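Local coordinates for response regulator receiver protein (Pseudoalteromonas atlantica T6c, PDB 3KTO) that probably serves as a receiver domain in signal transduction or transcription regulation, with a glutamate where the phosphoacceptor aspartate normally lies, at residues 83-94 with 103-111. Residues are numbered along the deposited sequence; the frame is centred on the assembly and turned at random.
Sequences TIVMASSSDIPT and AADFIEKPF
Strands 83-87 and 105-108 run parallel, their axes 4.6 Å apart and 25° askew, joined by backbone hydrogen bonds such as Ile-107 N to Val-85 O (2.8 Å) and Lys-109 N to Ala-87 O (2.7 Å). With helix 92-100 as the crossover they form a beta-alpha-beta unit at one edge of the five-stranded CheY-like sheet, a worked example of how two neighbouring strands dress opposite faces differently. On the face bearing Val-85 and Ala-87, the Phe-106 ring is met obliquely by Val-85 CG1, 3.7 Å from its CD1, while Ala-87 CB and Ser-90 OG approach CZ, the hydroxyl oxygen at 3.3 Å. With CG anti to the backbone N (chi1 -174°), Phe-106 leans toward the start of the crossover helix, where Thr-94 CG2 reaches it; Asp-91 caps that helix by accepting from Thr-94 N. The other face pairs Ile-84 CG2 with Ile-107 CD1 at 3.6 Å, under helix 113-127. Past the strand end, Lys-109, preceding a cis peptide to Pro-110 as is usual in receiver domains, sends NZ to salt bridges with Asp-13 and Glu-57 in the acidic site, where Glu-57 probably replaces the phosphoacceptor aspartate. Its CG meanwhile touches the methyl of Met-86, a selenomethionine whose chain bends at chi3 (82°), setting CE over one face of Phe-111, 3.9 Å from the ring centroid.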
loop_
_atom_site.group_PDB
_atom_site.type_symbol
_atom_site.label_atom_id
_atom_site.label_comp_id
_atom_site.label_asym_id
_atom_site.label_seq_id
_atom_site.Cartn_x
_atom_site.Cartn_y
_atom_site.Cartn_z
ATOM N N THR A 83 11.506 8.273 19.507
ATOM C CA THR A 83 10.530 7.958 18.479
ATOM C C THR A 83 11.100 7.228 17.273
ATOM O O THR A 83 12.119 7.627 16.708
ATOM C CB THR A 83 9.836 9.240 17.993
ATOM O OG1 THR A 83 9.180 9.877 19.099
ATOM C CG2 THR A 83 8.825 8.920 16.902
ATOM N N ILE A 84 10.425 6.148 16.896
ATOM C CA ILE A 84 10.800 5.345 15.739
ATOM C C ILE A 84 9.837 5.762 14.623
ATOM O O ILE A 84 8.624 5.612 14.759
ATOM C CB ILE A 84 10.588 3.830 16.005
ATOM C CG1 ILE A 84 11.438 3.364 17.186
ATOM C CG2 ILE A 84 10.935 3.035 14.769
ATOM C CD1 ILE A 84 11.168 1.914 17.581
ATOM N N VAL A 85 10.361 6.313 13.538
ATOM C CA VAL A 85 9.509 6.710 12.424
ATOM C C VAL A 85 9.544 5.607 11.353
ATOM O O VAL A 85 10.609 5.089 11.026
ATOM C CB VAL A 85 9.976 8.057 11.839
ATOM C CG1 VAL A 85 9.186 8.381 10.587
ATOM C CG2 VAL A 85 9.781 9.167 12.884
HETATM N N MSE A 86 8.372 5.234 10.836
HETATM C CA MSE A 86 8.269 4.186 9.829
HETATM C C MSE A 86 7.514 4.702 8.610
HETATM O O MSE A 86 6.652 5.572 8.722
HETATM C CB MSE A 86 7.532 2.975 10.402
HETATM C CG MSE A 86 8.167 2.402 11.672
HETATM SE SE MSE A 86 7.248 0.817 12.317
HETATM C CE MSE A 86 8.096 -0.466 11.143
ATOM N N ALA A 87 7.843 4.163 7.445
ATOM C CA ALA A 87 7.181 4.582 6.215
ATOM C C ALA A 87 7.284 3.471 5.182
ATOM O O ALA A 87 8.305 2.796 5.082
ATOM C CB ALA A 87 7.829 5.871 5.677
ATOM N N SER A 88 6.206 3.262 4.442
ATOM C CA SER A 88 6.189 2.240 3.404
ATOM C C SER A 88 6.538 2.923 2.090
ATOM O O SER A 88 6.668 2.280 1.048
ATOM C CB SER A 88 4.808 1.589 3.324
ATOM O OG SER A 88 3.789 2.569 3.266
ATOM N N SER A 89 6.695 4.240 2.173
ATOM C CA SER A 89 7.034 5.087 1.042
ATOM C C SER A 89 7.958 6.179 1.556
ATOM O O SER A 89 7.654 6.839 2.555
ATOM C CB SER A 89 5.771 5.723 0.465
ATOM O OG SER A 89 6.095 6.679 -0.525
ATOM N N SER A 90 9.089 6.386 0.894
ATOM C CA SER A 90 9.982 7.421 1.377
ATOM C C SER A 90 11.092 7.855 0.440
ATOM O O SER A 90 11.725 7.029 -0.214
ATOM C CB SER A 90 10.606 6.971 2.697
ATOM O OG SER A 90 11.615 7.879 3.112
ATOM N N ASP A 91 11.317 9.163 0.379
ATOM C CA ASP A 91 12.399 9.699 -0.421
ATOM C C ASP A 91 13.443 10.179 0.574
ATOM O O ASP A 91 13.213 10.161 1.783
ATOM C CB ASP A 91 11.942 10.846 -1.340
ATOM C CG ASP A 91 11.190 11.945 -0.610
ATOM O OD1 ASP A 91 11.496 12.236 0.569
ATOM O OD2 ASP A 91 10.298 12.542 -1.248
ATOM N N ILE A 92 14.595 10.598 0.074
ATOM C CA ILE A 92 15.662 11.048 0.949
ATOM C C ILE A 92 15.298 12.238 1.846
ATOM O O ILE A 92 15.599 12.223 3.037
ATOM C CB ILE A 92 16.928 11.405 0.135
ATOM C CG1 ILE A 92 17.477 10.159 -0.567
ATOM C CG2 ILE A 92 17.961 11.999 1.032
ATOM C CD1 ILE A 92 17.612 8.963 0.318
ATOM N N PRO A 93 14.656 13.287 1.289
ATOM C CA PRO A 93 14.305 14.434 2.140
ATOM C C PRO A 93 13.434 14.072 3.347
ATOM O O PRO A 93 13.602 14.628 4.427
ATOM C CB PRO A 93 13.612 15.386 1.168
ATOM C CG PRO A 93 14.363 15.135 -0.111
ATOM C CD PRO A 93 14.431 13.610 -0.131
ATOM N N THR A 94 12.509 13.139 3.166
ATOM C CA THR A 94 11.649 12.716 4.272
ATOM C C THR A 94 12.485 12.072 5.399
ATOM O O THR A 94 12.296 12.371 6.585
ATOM C CB THR A 94 10.567 11.744 3.765
ATOM O OG1 THR A 94 9.596 12.482 3.008
ATOM C CG2 THR A 94 9.884 11.019 4.931
ATOM N N ALA A 103 14.108 11.873 15.477
ATOM C CA ALA A 103 13.711 10.466 15.456
ATOM C C ALA A 103 14.891 9.589 15.871
ATOM O O ALA A 103 16.022 9.851 15.477
ATOM C CB ALA A 103 13.244 10.079 14.055
ATOM N N ALA A 104 14.627 8.564 16.677
ATOM C CA ALA A 104 15.690 7.654 17.118
ATOM C C ALA A 104 16.105 6.744 15.962
ATOM O O ALA A 104 17.247 6.310 15.885
ATOM C CB ALA A 104 15.216 6.812 18.307
ATOM N N ASP A 105 15.166 6.455 15.067
ATOM C CA ASP A 105 15.443 5.620 13.898
ATOM C C ASP A 105 14.336 5.835 12.869
ATOM O O ASP A 105 13.254 6.325 13.196
ATOM C CB ASP A 105 15.529 4.132 14.298
ATOM C CG ASP A 105 16.240 3.269 13.243
ATOM O OD1 ASP A 105 16.927 3.827 12.367
ATOM O OD2 ASP A 105 16.120 2.024 13.298
ATOM N N PHE A 106 14.639 5.508 11.619
ATOM C CA PHE A 106 13.692 5.620 10.521
ATOM C C PHE A 106 13.727 4.226 9.894
ATOM O O PHE A 106 14.791 3.767 9.477
ATOM C CB PHE A 106 14.169 6.680 9.519
ATOM C CG PHE A 106 13.186 6.968 8.423
ATOM C CD1 PHE A 106 12.271 7.997 8.548
ATOM C CD2 PHE A 106 13.158 6.185 7.277
ATOM C CE1 PHE A 106 11.336 8.248 7.548
ATOM C CE2 PHE A 106 12.224 6.425 6.266
ATOM C CZ PHE A 106 11.312 7.458 6.403
ATOM N N ILE A 107 12.578 3.550 9.853
ATOM C CA ILE A 107 12.488 2.195 9.314
ATOM C C ILE A 107 11.553 2.112 8.109
ATOM O O ILE A 107 10.388 2.490 8.192
ATOM C CB ILE A 107 11.946 1.199 10.376
ATOM C CG1 ILE A 107 12.815 1.227 11.636
ATOM C CG2 ILE A 107 11.932 -0.212 9.799
ATOM C CD1 ILE A 107 12.289 0.334 12.746
ATOM N N GLU A 108 12.060 1.616 6.989
ATOM C CA GLU A 108 11.222 1.477 5.802
ATOM C C GLU A 108 10.371 0.229 5.979
ATOM O O GLU A 108 10.815 -0.743 6.589
ATOM C CB GLU A 108 12.083 1.315 4.550
ATOM C CG GLU A 108 12.942 2.515 4.211
ATOM C CD GLU A 108 14.011 2.174 3.188
ATOM O OE1 GLU A 108 15.050 1.596 3.583
ATOM O OE2 GLU A 108 13.801 2.468 1.991
ATOM N N LYS A 109 9.141 0.271 5.472
ATOM C CA LYS A 109 8.228 -0.873 5.525
ATOM C C LYS A 109 8.023 -1.322 4.069
ATOM O O LYS A 109 7.994 -0.491 3.167
ATOM C CB LYS A 109 6.878 -0.468 6.130
ATOM C CG LYS A 109 6.920 -0.121 7.608
ATOM C CD LYS A 109 5.516 0.020 8.192
ATOM C CE LYS A 109 4.790 1.251 7.658
ATOM N NZ LYS A 109 3.424 1.398 8.265
ATOM N N PRO A 110 7.911 -2.637 3.816
ATOM C CA PRO A 110 7.962 -3.765 4.751
ATOM C C PRO A 110 9.296 -3.775 5.482
ATOM O O PRO A 110 10.352 -3.546 4.886
ATOM C CB PRO A 110 7.784 -4.977 3.837
ATOM C CG PRO A 110 8.388 -4.512 2.550
ATOM C CD PRO A 110 7.814 -3.124 2.428
ATOM N N PHE A 111 9.237 -4.041 6.776
ATOM C CA PHE A 111 10.426 -4.035 7.612
ATOM C C PHE A 111 10.883 -5.413 8.059
ATOM O O PHE A 111 10.177 -6.413 7.906
ATOM C CB PHE A 111 10.164 -3.196 8.861
ATOM C CG PHE A 111 9.038 -3.721 9.696
ATOM C CD1 PHE A 111 7.727 -3.625 9.248
ATOM C CD2 PHE A 111 9.290 -4.366 10.902
ATOM C CE1 PHE A 111 6.681 -4.165 9.984
ATOM C CE2 PHE A 111 8.248 -4.911 11.645
ATOM C CZ PHE A 111 6.941 -4.809 11.181
#